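PDB 7C4B: CCHC-type domain-containing protein from Trypanosoma brucei brucei, which probably acts as a 3'-5' RNA exonuclease, joining a manganese-binding exonuclease domain to zinc knuckles that can hold nucleotides. Local coordinates for residues I38-E43 with K98-C103; D102-V107 with E224-G229; K134-N139 with G265-E270; K149-L154 with L196-Y201. All coordinates share one frame; numbering follows the deposited sequence.

Interaction 1 (I38-E43 with K98-C103); sequences IALDIE and KLFFDC. With MN (manganese (II) ion), chain E; MN (manganese (II) ion), chain D.
L40 and F100 meet where two neighbouring parallel strands run side by side. Followed outward, L40 first sets its CB over one face of the F100 ring, 4.1 Å from the centroid and 28° off the normal, a CH-pi contact. CG stands beside the backbone N (chi1 -69°), and the branch CD1 then ends 3.7 Å from CZ of F100 and 4.1 Å from CB of K98. The backbones are paired just before this point: L99 N donates to I38 O at 2.7 Å, and L40 N to L99 O at 2.8 Å. Beyond that the strands diverge, their short axes 45° apart, and one water spans the gap, donating to L40 O and accepting from F101 N. The next residue, D41, binds a different manganese ion with each carboxylate oxygen, OD2 at 2.0 Å and OD1 at 2.2 Å; D191 shares the first ion. Such a central strand delivering acidic metal ligands fits the two-metal site of DEDD-type exonucleases with an RNase H-like fold.

Interaction 2 (D102-V107 with E224-G229); sequences DCRRDV and EHYAVG
V107 and A227 have the nearest CA atoms of the two segments, 5.8 Å apart, where the first turn of helix 104-114 meets the C-terminal end of helix 212-226, A227 being the first residue to leave helical angles. Y226 carries most of the contact. CB of R104 sits over the centre of its ring, 4.0 Å from the centroid and only 7° off the normal, and CG continues over the same face to 3.6 Å from Y226 CE2. CD2 of H225 lies over the opposite face, toward the rim. At the edge, NH1 of R105 comes near the ring plane, 3.6 Å from CE1 of Y226, with the guanidinium steeply inclined to the ring.

The bend of R104 at chi3 (-64°) turns its guanidinium back to D102, which it grips side-on: NE donates to OD1 and NH2 to OD2, each at 2.8 Å and nearly straight. This salt bridge, with D237 as a second acidic partner at NH1, limits rotation of the head group while its aliphatic stem lies on the tyrosine. V107 adds an apolar contact, CG1 to CB of A227 at 3.6 Å. Y226 OH is hydrogen-bonded to E235 and to A236 N. In the fold, helix 104-114 is wedged between strand 37-44, which D106 touches at D41 and I42, and helix 212-226, which also reaches it through Y222 and V223.

Interaction 3 (K134-N139 with G265-E270); sequences KLRSVN and GHTEAE. With ZN (zinc ion), chain B; U5P (uridine-5'-monophosphate), chain F.
R136 and E270 form the charged part of this contact. The arginine chain is extended from CG to NE, carrying its guanidinium to the carboxylate, which lies at its edge with the two planes only 13° apart. NH2 to OE2 of E270 is modelled at 2.4 Å, too short to be taken literally, whereas the NE bonds are weak, 3.0 Å to OE2 and 3.3 Å to OE1. The salt bridge itself is supported by the near-coplanar groups. Between backbones, G265 N donates to R136 O at 2.7 Å, with a bent N-H...O angle of 133°.

G265-E270 belongs to a CCHC zinc knuckle: H266 NE2 binds the zinc ion at 2.2 Å, and C258, C261 and C271 complete the site. The contact thus holds this knuckle against the end of helix 124-136 in the exonuclease domain.

Van der Waals packing comes chiefly from T267, whose CG2 lies over one face of the R136 guanidinium, toward its rim, and 3.8 Å from CB of L135. The nucleotide lies beside the same residues of the knuckle. The uracil of the bound uridine monophosphate lies with C4 over the centre of the H266 ring, 3.5 Å above its plane. Its N3 donates to E270 O at 2.7 Å, and F272 N provides a further hydrogen bond to the nucleotide.

Interaction 4 (K149-L154 with L196-Y201); sequences KSVAGL and LLLSNY
V151, A152 and Y201 have the most surface buried here, in a join made by apolar and aromatic packing between the end of helix 144-152 and helix 190-202. The methyl of A152 lies over one face of the Y201 ring, 3.9 Å from the centroid and 17° off the normal, displaced toward the rim so that CE2 is its nearest ring atom at 3.7 Å. V151 approaches the same tyrosine nearer its root. With CG1 anti to the backbone N (chi1 175°), that methyl comes 3.6 Å from CB of Y201 and also 4.0 Å from CD2 of L198, whose side chain runs at about a right angle to the valine. One turn before Y201, L197 extends the patch: its CD2 lies 4.0 Å from CB of A152, and its CD1 faces CD2 of L154 at 4.3 Å. F128 of helix 124-136 touches V151, while L12 packs on L154 and L197. This is helix-helix packing within the exonuclease domain, on the helix that brings D191 to the manganese site.

How the interactions relate
Interactions 1, 2 and 4 involve the core of the exonuclease domain, and interaction 3 ties a zinc knuckle to it. Interactions 1 and 2 share D102 and C103, with centres 11 Å apart, as strand 97-100 runs on into helix 104-114; D41 and D106 bring their carboxylates close at the manganese site. The centre of interaction 4 is about 15 Å from that of interaction 1, and the two touch where L99 meets L196 and S199, across the sheet face carrying A39 and L99. Interaction 3 stands apart, its centre 27 Å from that of interaction 1. Along the chain, interaction 1 closes first, interaction 4 follows, and interactions 2 and 3 alternate their segments, so late residues fold back onto the domain from both helix 212-226 and the knuckle.

Interaction 1 (I38-E43 with K98-C103)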
loop_
_atom_site.group_PDB
_atom_site.type_symbol
_atom_site.label_atom_id
_atom_site.label_comp_id
_atom_site.label_asym_id
_atom_site.label_seq_id
_atom_site.Cartn_x
_atom_site.Cartn_y
_atom_site.Cartn_z
ATOM N N ILE A 38 12.577 1.969 1.262
ATOM C CA ILE A 38 12.637 1.268 -0.018
ATOM C C ILE A 38 11.271 0.651 -0.286
ATOM O O ILE A 38 10.828 -0.225 0.465
ATOM C CB ILE A 38 13.720 0.176 -0.041
ATOM C CG1 ILE A 38 15.106 0.769 0.217
ATOM C CG2 ILE A 38 13.694 -0.572 -1.370
ATOM C CD1 ILE A 38 16.201 -0.271 0.308
ATOM N N ALA A 39 10.607 1.100 -1.347
ATOM C CA ALA A 39 9.345 0.501 -1.759
ATOM C C ALA A 39 9.612 -0.765 -2.563
ATOM O O ALA A 39 10.498 -0.794 -3.419
ATOM C CB ALA A 39 8.526 1.493 -2.585
ATOM N N LEU A 40 8.843 -1.816 -2.281
ATOM C CA LEU A 40 9.095 -3.129 -2.857
ATOM C C LEU A 40 7.818 -3.719 -3.437
ATOM O O LEU A 40 6.715 -3.467 -2.944
ATOM C CB LEU A 40 9.673 -4.100 -1.817
ATOM C CG LEU A 40 11.096 -3.822 -1.334
ATOM C CD1 LEU A 40 11.515 -4.857 -0.302
ATOM C CD2 LEU A 40 12.061 -3.810 -2.508
ATOM N N ASP A 41 7.990 -4.522 -4.485
ATOM C CA ASP A 41 6.891 -5.237 -5.119
ATOM C C ASP A 41 7.480 -6.441 -5.845
ATOM O O ASP A 41 8.697 -6.557 -6.002
ATOM C CB ASP A 41 6.108 -4.325 -6.073
ATOM C CG ASP A 41 4.733 -4.872 -6.414
ATOM O OD1 ASP A 41 4.183 -5.658 -5.613
ATOM O OD2 ASP A 41 4.197 -4.510 -7.482
ATOM N N ILE A 42 6.602 -7.342 -6.279
ATOM C CA ILE A 42 7.009 -8.566 -6.960
ATOM C C ILE A 42 6.070 -8.823 -8.131
ATOM O O ILE A 42 4.850 -8.677 -8.006
ATOM C CB ILE A 42 7.016 -9.778 -6.001
ATOM C CG1 ILE A 42 8.137 -9.655 -4.968
ATOM C CG2 ILE A 42 7.157 -11.088 -6.770
ATOM C CD1 ILE A 42 8.212 -10.834 -4.020
ATOM N N GLU A 43 6.645 -9.197 -9.271
ATOM C CA GLU A 43 5.900 -9.768 -10.383
ATOM C C GLU A 43 6.288 -11.234 -10.516
ATOM O O GLU A 43 7.475 -11.558 -10.628
ATOM C CB GLU A 43 6.179 -9.021 -11.691
ATOM C CG GLU A 43 5.794 -7.546 -11.668
ATOM C CD GLU A 43 4.302 -7.321 -11.491
ATOM O OE1 GLU A 43 3.511 -8.222 -11.845
ATOM O OE2 GLU A 43 3.919 -6.239 -10.997
ATOM N N LYS A 98 11.199 -1.024 4.648
ATOM C CA LYS A 98 10.741 -1.651 3.413
ATOM C C LYS A 98 9.236 -1.451 3.298
ATOM O O LYS A 98 8.480 -1.907 4.163
ATOM C CB LYS A 98 11.085 -3.142 3.380
ATOM C CG LYS A 98 12.400 -3.516 4.049
ATOM C CD LYS A 98 13.591 -2.845 3.391
ATOM C CE LYS A 98 14.890 -3.443 3.900
ATOM N NZ LYS A 98 14.870 -3.673 5.373
ATOM N N LEU A 99 8.807 -0.781 2.233
ATOM C CA LEU A 99 7.411 -0.399 2.053
ATOM C C LEU A 99 6.709 -1.381 1.123
ATOM O O LEU A 99 7.228 -1.709 0.050
ATOM C CB LEU A 99 7.310 1.020 1.496
ATOM C CG LEU A 99 7.985 2.142 2.287
ATOM C CD1 LEU A 99 8.124 3.382 1.422
ATOM C CD2 LEU A 99 7.199 2.458 3.553
ATOM N N PHE A 100 5.528 -1.839 1.535
ATOM C CA PHE A 100 4.703 -2.747 0.752
ATOM C C PHE A 100 3.270 -2.236 0.720
ATOM O O PHE A 100 2.850 -1.444 1.566
ATOM C CB PHE A 100 4.696 -4.172 1.331
ATOM C CG PHE A 100 5.984 -4.920 1.152
ATOM C CD1 PHE A 100 7.004 -4.804 2.080
ATOM C CD2 PHE A 100 6.162 -5.764 0.069
ATOM C CE1 PHE A 100 8.187 -5.502 1.924
ATOM C CE2 PHE A 100 7.342 -6.463 -0.095
ATOM C CZ PHE A 100 8.356 -6.334 0.835
ATOM N N PHE A 101 2.517 -2.713 -0.269
ATOM C CA PHE A 101 1.063 -2.591 -0.289
ATOM C C PHE A 101 0.510 -4.009 -0.351
ATOM O O PHE A 101 0.562 -4.652 -1.405
ATOM C CB PHE A 101 0.578 -1.745 -1.466
ATOM C CG PHE A 101 -0.822 -1.226 -1.297
ATOM C CD1 PHE A 101 -1.054 -0.007 -0.673
ATOM C CD2 PHE A 101 -1.907 -1.957 -1.750
ATOM C CE1 PHE A 101 -2.341 0.473 -0.508
ATOM C CE2 PHE A 101 -3.199 -1.483 -1.587
ATOM C CZ PHE A 101 -3.416 -0.266 -0.967
ATOM N N ASP A 102 -0.013 -4.488 0.782
ATOM C CA ASP A 102 -0.326 -5.899 0.992
ATOM C C ASP A 102 0.935 -6.739 0.827
ATOM O O ASP A 102 1.296 -7.122 -0.290
ATOM C CB ASP A 102 -1.423 -6.384 0.038
ATOM C CG ASP A 102 -2.000 -7.730 0.449
ATOM O OD1 ASP A 102 -1.458 -8.357 1.385
ATOM O OD2 ASP A 102 -2.995 -8.167 -0.165
ATOM N N CYS A 103 1.605 -7.035 1.938
ATOM C CA CYS A 103 2.871 -7.754 1.913
ATOM C C CYS A 103 2.718 -9.264 2.043
ATOM O O CYS A 103 3.716 -9.978 1.912
ATOM C CB CYS A 103 3.780 -7.260 3.042
ATOM S SG CYS A 103 3.204 -7.731 4.695
HETATM MN MN MN E . 2.536 -5.090 -8.415
HETATM MN MN MN D . 2.386 -6.575 -4.661
HETATM O O HOH W 1 4.134 -4.175 -2.436
#

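Interaction 2 (D102-V107 with E224-G229)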
loop_
_atom_site.group_PDB
_atom_site.type_symbol
_atom_site.label_atom_id
_atom_site.label_comp_id
_atom_site.label_asym_id
_atom_site.label_seq_id
_atom_site.Cartn_x
_atom_site.Cartn_y
_atom_site.Cartn_z
ATOM N N ASP A 102 -0.013 -4.488 0.782
ATOM C CA ASP A 102 -0.326 -5.899 0.992
ATOM C C ASP A 102 0.935 -6.739 0.827
ATOM O O ASP A 102 1.296 -7.122 -0.290
ATOM C CB ASP A 102 -1.423 -6.384 0.038
ATOM C CG ASP A 102 -2.000 -7.730 0.449
ATOM O OD1 ASP A 102 -1.458 -8.357 1.385
ATOM O OD2 ASP A 102 -2.995 -8.167 -0.165
ATOM N N CYS A 103 1.605 -7.035 1.938
ATOM C CA CYS A 103 2.871 -7.754 1.913
ATOM C C CYS A 103 2.718 -9.264 2.043
ATOM O O CYS A 103 3.716 -9.978 1.912
ATOM C CB CYS A 103 3.780 -7.260 3.042
ATOM S SG CYS A 103 3.204 -7.731 4.695
ATOM N N ARG A 104 1.504 -9.760 2.287
ATOM C CA ARG A 104 1.292 -11.148 2.694
ATOM C C ARG A 104 1.900 -12.161 1.729
ATOM O O ARG A 104 2.832 -12.886 2.095
ATOM C CB ARG A 104 -0.205 -11.417 2.864
ATOM C CG ARG A 104 -0.801 -10.775 4.108
ATOM C CD ARG A 104 -2.314 -10.878 4.114
ATOM N NE ARG A 104 -2.906 -10.137 3.005
ATOM C CZ ARG A 104 -4.212 -10.060 2.770
ATOM N NH1 ARG A 104 -5.070 -10.678 3.571
ATOM N NH2 ARG A 104 -4.661 -9.361 1.735
ATOM N N ARG A 105 1.385 -12.226 0.500
ATOM C CA ARG A 105 1.890 -13.215 -0.448
ATOM C C ARG A 105 3.299 -12.876 -0.918
ATOM O O ARG A 105 4.058 -13.778 -1.291
ATOM C CB ARG A 105 0.937 -13.331 -1.637
ATOM C CG ARG A 105 -0.526 -13.424 -1.232
ATOM C CD ARG A 105 -1.090 -14.816 -1.423
ATOM N NE ARG A 105 -0.603 -15.775 -0.432
ATOM C CZ ARG A 105 -1.207 -16.024 0.725
ATOM N NH1 ARG A 105 -0.696 -16.918 1.562
ATOM N NH2 ARG A 105 -2.323 -15.381 1.048
ATOM N N ASP A 106 3.668 -11.593 -0.905
ATOM C CA ASP A 106 5.027 -11.211 -1.273
ATOM C C ASP A 106 6.036 -11.685 -0.236
ATOM O O ASP A 106 7.100 -12.204 -0.589
ATOM C CB ASP A 106 5.120 -9.696 -1.453
ATOM C CG ASP A 106 4.408 -9.211 -2.699
ATOM O OD1 ASP A 106 3.472 -9.898 -3.158
ATOM O OD2 ASP A 106 4.786 -8.139 -3.219
ATOM N N VAL A 107 5.724 -11.507 1.049
ATOM C CA VAL A 107 6.607 -12.003 2.100
ATOM C C VAL A 107 6.679 -13.523 2.054
ATOM O O VAL A 107 7.745 -14.116 2.269
ATOM C CB VAL A 107 6.135 -11.487 3.472
ATOM C CG1 VAL A 107 6.807 -12.250 4.595
ATOM C CG2 VAL A 107 6.421 -9.998 3.599
ATOM N N GLU A 224 5.963 -12.211 10.426
ATOM C CA GLU A 224 6.184 -13.431 11.197
ATOM C C GLU A 224 5.213 -14.533 10.795
ATOM O O GLU A 224 5.571 -15.716 10.824
ATOM C CB GLU A 224 6.056 -13.143 12.694
ATOM C CG GLU A 224 7.121 -12.211 13.254
ATOM C CD GLU A 224 8.493 -12.851 13.309
ATOM O OE1 GLU A 224 8.571 -14.098 13.335
ATOM O OE2 GLU A 224 9.495 -12.105 13.326
ATOM N N HIS A 225 3.991 -14.168 10.409
ATOM C CA HIS A 225 2.991 -15.168 10.056
ATOM C C HIS A 225 3.211 -15.742 8.661
ATOM O O HIS A 225 2.872 -16.906 8.418
ATOM C CB HIS A 225 1.591 -14.562 10.153
ATOM C CG HIS A 225 0.487 -15.564 10.014
ATOM N ND1 HIS A 225 -0.086 -16.194 11.097
ATOM C CD2 HIS A 225 -0.147 -16.045 8.920
ATOM C CE1 HIS A 225 -1.027 -17.019 10.676
ATOM N NE2 HIS A 225 -1.084 -16.949 9.358
ATOM N N TYR A 226 3.775 -14.960 7.738
ATOM C CA TYR A 226 3.883 -15.377 6.347
ATOM C C TYR A 226 5.302 -15.686 5.897
ATOM O O TYR A 226 5.483 -16.164 4.773
ATOM C CB TYR A 226 3.276 -14.308 5.427
ATOM C CG TYR A 226 1.768 -14.289 5.477
ATOM C CD1 TYR A 226 1.018 -15.123 4.659
ATOM C CD2 TYR A 226 1.093 -13.453 6.356
ATOM C CE1 TYR A 226 -0.361 -15.120 4.706
ATOM C CE2 TYR A 226 -0.288 -13.444 6.412
ATOM C CZ TYR A 226 -1.010 -14.280 5.584
ATOM O OH TYR A 226 -2.384 -14.276 5.632
ATOM N N ALA A 227 6.306 -15.436 6.730
ATOM C CA ALA A 227 7.688 -15.784 6.417
ATOM C C ALA A 227 8.084 -16.948 7.319
ATOM O O ALA A 227 8.688 -16.770 8.377
ATOM C CB ALA A 227 8.600 -14.603 6.594
ATOM N N VAL A 228 7.736 -18.157 6.885
ATOM C CA VAL A 228 7.967 -19.354 7.682
ATOM C C VAL A 228 8.690 -20.402 6.848
ATOM O O VAL A 228 8.660 -21.595 7.169
ATOM C CB VAL A 228 6.642 -19.906 8.235
ATOM C CG1 VAL A 228 6.104 -18.992 9.327
ATOM C CG2 VAL A 228 5.629 -20.049 7.111
ATOM N N GLY A 229 9.341 -19.963 5.771
ATOM C CA GLY A 229 10.076 -20.866 4.907
ATOM C C GLY A 229 9.248 -21.954 4.266
ATOM O O GLY A 229 9.807 -22.945 3.793
#

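Interaction 3 (K134-N139 with G265-E270)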
loop_
_atom_site.group_PDB
_atom_site.type_symbol
_atom_site.label_atom_id
_atom_site.label_comp_id
_atom_site.label_asym_id
_atom_site.label_seq_id
_atom_site.Cartn_x
_atom_site.Cartn_y
_atom_site.Cartn_z
ATOM N N LYS A 134 -9.151 3.043 13.626
ATOM C CA LYS A 134 -9.134 4.005 14.724
ATOM C C LYS A 134 -10.265 5.020 14.610
ATOM O O LYS A 134 -10.746 5.525 15.633
ATOM C CB LYS A 134 -7.782 4.718 14.771
ATOM C CG LYS A 134 -7.613 5.645 15.961
ATOM C CD LYS A 134 -6.188 6.152 16.079
ATOM C CE LYS A 134 -5.994 6.935 17.367
ATOM N NZ LYS A 134 -6.291 6.106 18.569
ATOM N N LEU A 135 -10.707 5.330 13.392
ATOM C CA LEU A 135 -11.732 6.344 13.177
ATOM C C LEU A 135 -13.136 5.769 13.060
ATOM O O LEU A 135 -14.094 6.397 13.520
ATOM C CB LEU A 135 -11.418 7.156 11.916
ATOM C CG LEU A 135 -10.095 7.925 11.900
ATOM C CD1 LEU A 135 -9.913 8.645 10.574
ATOM C CD2 LEU A 135 -10.028 8.903 13.061
ATOM N N ARG A 136 -13.289 4.589 12.452
ATOM C CA ARG A 136 -14.609 4.084 12.100
ATOM C C ARG A 136 -14.867 2.642 12.518
ATOM O O ARG A 136 -15.960 2.132 12.250
ATOM C CB ARG A 136 -14.830 4.208 10.584
ATOM C CG ARG A 136 -14.504 5.585 10.030
ATOM C CD ARG A 136 -14.603 5.638 8.517
ATOM N NE ARG A 136 -14.387 6.995 8.027
ATOM C CZ ARG A 136 -13.189 7.530 7.807
ATOM N NH1 ARG A 136 -12.091 6.822 8.027
ATOM N NH2 ARG A 136 -13.089 8.776 7.366
ATOM N N SER A 137 -13.907 1.977 13.165
ATOM C CA SER A 137 -14.012 0.548 13.478
ATOM C C SER A 137 -14.216 -0.277 12.207
ATOM O O SER A 137 -14.980 -1.245 12.188
ATOM C CB SER A 137 -15.128 0.271 14.489
ATOM O OG SER A 137 -14.936 1.008 15.683
ATOM N N VAL A 138 -13.533 0.119 11.136
ATOM C CA VAL A 138 -13.552 -0.591 9.861
ATOM C C VAL A 138 -12.227 -1.322 9.710
ATOM O O VAL A 138 -11.157 -0.709 9.816
ATOM C CB VAL A 138 -13.788 0.369 8.682
ATOM C CG1 VAL A 138 -13.580 -0.347 7.358
ATOM C CG2 VAL A 138 -15.186 0.965 8.752
ATOM N N ASN A 139 -12.295 -2.631 9.464
ATOM C CA ASN A 139 -11.102 -3.452 9.310
ATOM C C ASN A 139 -10.899 -3.940 7.882
ATOM O O ASN A 139 -10.034 -4.792 7.649
ATOM C CB ASN A 139 -11.151 -4.645 10.269
ATOM C CG ASN A 139 -12.047 -5.761 9.768
ATOM O OD1 ASN A 139 -13.116 -5.513 9.214
ATOM N ND2 ASN A 139 -11.608 -7.002 9.957
ATOM N N GLY A 265 -18.468 2.992 11.720
ATOM C CA GLY A 265 -18.410 2.951 10.278
ATOM C C GLY A 265 -18.194 4.294 9.606
ATOM O O GLY A 265 -17.845 4.327 8.422
ATOM N N HIS A 266 -18.394 5.397 10.324
ATOM C CA HIS A 266 -18.185 6.718 9.748
ATOM C C HIS A 266 -17.805 7.691 10.853
ATOM O O HIS A 266 -18.035 7.439 12.038
ATOM C CB HIS A 266 -19.429 7.216 9.001
ATOM C CG HIS A 266 -20.597 7.500 9.893
ATOM N ND1 HIS A 266 -21.551 6.552 10.195
ATOM C CD2 HIS A 266 -20.966 8.626 10.548
ATOM C CE1 HIS A 266 -22.457 7.081 10.999
ATOM N NE2 HIS A 266 -22.125 8.339 11.229
ATOM N N THR A 267 -17.217 8.812 10.447
ATOM C CA THR A 267 -16.801 9.853 11.368
ATOM C C THR A 267 -17.820 10.989 11.368
ATOM O O THR A 267 -18.801 10.986 10.619
ATOM C CB THR A 267 -15.408 10.371 11.008
ATOM O OG1 THR A 267 -15.455 11.029 9.736
ATOM C CG2 THR A 267 -14.416 9.219 10.943
ATOM N N GLU A 268 -17.569 11.982 12.225
ATOM C CA GLU A 268 -18.497 13.098 12.378
ATOM C C GLU A 268 -18.647 13.881 11.080
ATOM O O GLU A 268 -19.756 14.294 10.719
ATOM C CB GLU A 268 -18.019 14.009 13.509
ATOM C CG GLU A 268 -19.003 15.071 13.944
ATOM C CD GLU A 268 -18.573 15.752 15.229
ATOM O OE1 GLU A 268 -17.466 15.444 15.722
ATOM O OE2 GLU A 268 -19.338 16.595 15.746
ATOM N N ALA A 269 -17.543 14.088 10.357
ATOM C CA ALA A 269 -17.593 14.841 9.109
ATOM C C ALA A 269 -18.413 14.138 8.034
ATOM O O ALA A 269 -18.892 14.799 7.108
ATOM C CB ALA A 269 -16.177 15.099 8.595
ATOM N N GLU A 270 -18.583 12.821 8.136
ATOM C CA GLU A 270 -19.359 12.052 7.173
ATOM C C GLU A 270 -20.770 11.756 7.656
ATOM O O GLU A 270 -21.531 11.100 6.937
ATOM C CB GLU A 270 -18.647 10.732 6.862
ATOM C CG GLU A 270 -17.147 10.853 6.689
ATOM C CD GLU A 270 -16.448 9.510 6.779
ATOM O OE1 GLU A 270 -17.133 8.498 7.033
ATOM O OE2 GLU A 270 -15.214 9.468 6.598
HETATM ZN ZN ZN B . -22.894 9.776 12.760
HETATM N N1 U5P F . -22.037 6.628 5.856
HETATM C C2 U5P F . -21.781 7.980 5.973
HETATM N N3 U5P F . -22.543 8.637 6.909
HETATM C C4 U5P F . -23.517 8.089 7.720
HETATM C C5 U5P F . -23.726 6.684 7.534
HETATM C C6 U5P F . -22.996 6.018 6.631
HETATM O O2 U5P F . -20.938 8.550 5.302
HETATM O O4 U5P F . -24.120 8.814 8.512
HETATM C "C1'" U5P F . -21.249 5.878 4.866
HETATM C "C2'" U5P F . -20.072 5.108 5.459
HETATM O "O2'" U5P F . -18.944 5.938 5.642
HETATM C "C3'" U5P F . -19.884 4.000 4.428
HETATM C "C4'" U5P F . -21.317 3.703 3.986
HETATM O "O3'" U5P F . -19.141 4.505 3.319
HETATM O "O4'" U5P F . -22.086 4.904 4.270
HETATM C "C5'" U5P F . -21.974 2.519 4.654
HETATM O "O5'" U5P F . -22.176 2.734 6.047
HETATM P P U5P F . -23.256 1.888 6.856
HETATM O O1P U5P F . -23.639 2.687 8.047
HETATM O O2P U5P F . -22.685 0.534 7.061
HETATM O O3P U5P F . -24.457 1.746 6.003
#

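Interaction 4 (K149-L154 with L196-Y201)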
loop_
_atom_site.group_PDB
_atom_site.type_symbol
_atom_site.label_atom_id
_atom_site.label_comp_id
_atom_site.label_asym_id
_atom_site.label_seq_id
_atom_site.Cartn_x
_atom_site.Cartn_y
_atom_site.Cartn_z
ATOM N N LYS A 149 -6.544 7.826 -3.954
ATOM C CA LYS A 149 -7.520 8.908 -4.025
ATOM C C LYS A 149 -7.852 9.447 -2.639
ATOM O O LYS A 149 -7.947 10.665 -2.447
ATOM C CB LYS A 149 -8.785 8.421 -4.736
ATOM C CG LYS A 149 -10.012 9.300 -4.529
ATOM C CD LYS A 149 -9.821 10.701 -5.097
ATOM C CE LYS A 149 -9.644 10.676 -6.604
ATOM N NZ LYS A 149 -9.444 12.046 -7.156
ATOM N N SER A 150 -8.023 8.561 -1.656
ATOM C CA SER A 150 -8.437 9.009 -0.330
ATOM C C SER A 150 -7.310 9.738 0.393
ATOM O O SER A 150 -7.553 10.722 1.099
ATOM C CB SER A 150 -8.926 7.822 0.497
ATOM O OG SER A 150 -9.312 8.234 1.797
ATOM N N VAL A 151 -6.075 9.274 0.231
ATOM C CA VAL A 151 -4.949 9.835 0.976
ATOM C C VAL A 151 -4.306 10.995 0.230
ATOM O O VAL A 151 -4.088 12.068 0.799
ATOM C CB VAL A 151 -3.919 8.728 1.285
ATOM C CG1 VAL A 151 -2.687 9.320 1.945
ATOM C CG2 VAL A 151 -4.540 7.663 2.171
ATOM N N ALA A 152 -3.988 10.806 -1.050
ATOM C CA ALA A 152 -3.256 11.801 -1.821
ATOM C C ALA A 152 -4.118 12.535 -2.839
ATOM O O ALA A 152 -3.595 13.389 -3.565
ATOM C CB ALA A 152 -2.067 11.144 -2.532
ATOM N N GLY A 153 -5.410 12.236 -2.912
ATOM C CA GLY A 153 -6.270 12.895 -3.886
ATOM C C GLY A 153 -5.846 12.662 -5.319
ATOM O O GLY A 153 -5.977 13.561 -6.159
ATOM N N LEU A 154 -5.336 11.473 -5.619
ATOM C CA LEU A 154 -4.760 11.172 -6.923
ATOM C C LEU A 154 -5.480 9.985 -7.546
ATOM O O LEU A 154 -5.655 8.947 -6.899
ATOM C CB LEU A 154 -3.261 10.880 -6.800
ATOM C CG LEU A 154 -2.516 10.380 -8.036
ATOM C CD1 LEU A 154 -2.742 11.295 -9.217
ATOM C CD2 LEU A 154 -1.037 10.244 -7.749
ATOM N N LEU A 196 5.963 4.392 -2.739
ATOM C CA LEU A 196 6.861 5.386 -2.156
ATOM C C LEU A 196 6.167 6.735 -2.001
ATOM O O LEU A 196 6.414 7.460 -1.030
ATOM C CB LEU A 196 8.121 5.523 -3.011
ATOM C CG LEU A 196 9.181 6.490 -2.480
ATOM C CD1 LEU A 196 9.678 6.038 -1.114
ATOM C CD2 LEU A 196 10.338 6.615 -3.458
ATOM N N LEU A 197 5.288 7.084 -2.944
ATOM C CA LEU A 197 4.526 8.324 -2.825
ATOM C C LEU A 197 3.651 8.311 -1.578
ATOM O O LEU A 197 3.591 9.297 -0.835
ATOM C CB LEU A 197 3.676 8.543 -4.080
ATOM C CG LEU A 197 2.629 9.665 -4.041
ATOM C CD1 LEU A 197 2.532 10.328 -5.391
ATOM C CD2 LEU A 197 1.253 9.150 -3.627
ATOM N N LEU A 198 2.957 7.196 -1.338
ATOM C CA LEU A 198 2.047 7.117 -0.199
ATOM C C LEU A 198 2.781 7.274 1.124
ATOM O O LEU A 198 2.200 7.769 2.097
ATOM C CB LEU A 198 1.287 5.793 -0.225
ATOM C CG LEU A 198 0.041 5.747 -1.106
ATOM C CD1 LEU A 198 -0.549 4.346 -1.112
ATOM C CD2 LEU A 198 -0.981 6.763 -0.621
ATOM N N SER A 199 4.049 6.863 1.186
ATOM C CA SER A 199 4.787 6.968 2.440
ATOM C C SER A 199 5.002 8.420 2.849
ATOM O O SER A 199 5.056 8.720 4.046
ATOM C CB SER A 199 6.125 6.235 2.328
ATOM O OG SER A 199 6.936 6.792 1.310
ATOM N N ASN A 200 5.111 9.334 1.881
ATOM C CA ASN A 200 5.264 10.745 2.221
ATOM C C ASN A 200 4.012 11.303 2.882
ATOM O O ASN A 200 4.107 12.194 3.734
ATOM C CB ASN A 200 5.606 11.558 0.974
ATOM C CG ASN A 200 6.778 10.986 0.211
ATOM O OD1 ASN A 200 6.601 10.215 -0.729
ATOM N ND2 ASN A 200 7.986 11.359 0.614
ATOM N N TYR A 201 2.838 10.795 2.511
ATOM C CA TYR A 201 1.593 11.257 3.109
ATOM C C TYR A 201 1.255 10.535 4.407
ATOM O O TYR A 201 0.514 11.085 5.229
ATOM C CB TYR A 201 0.441 11.087 2.117
ATOM C CG TYR A 201 0.546 11.966 0.891
ATOM C CD1 TYR A 201 -0.005 13.242 0.879
ATOM C CD2 TYR A 201 1.192 11.520 -0.254
ATOM C CE1 TYR A 201 0.085 14.050 -0.240
ATOM C CE2 TYR A 201 1.287 12.321 -1.380
ATOM C CZ TYR A 201 0.731 13.585 -1.367
ATOM O OH TYR A 201 0.824 14.387 -2.482
#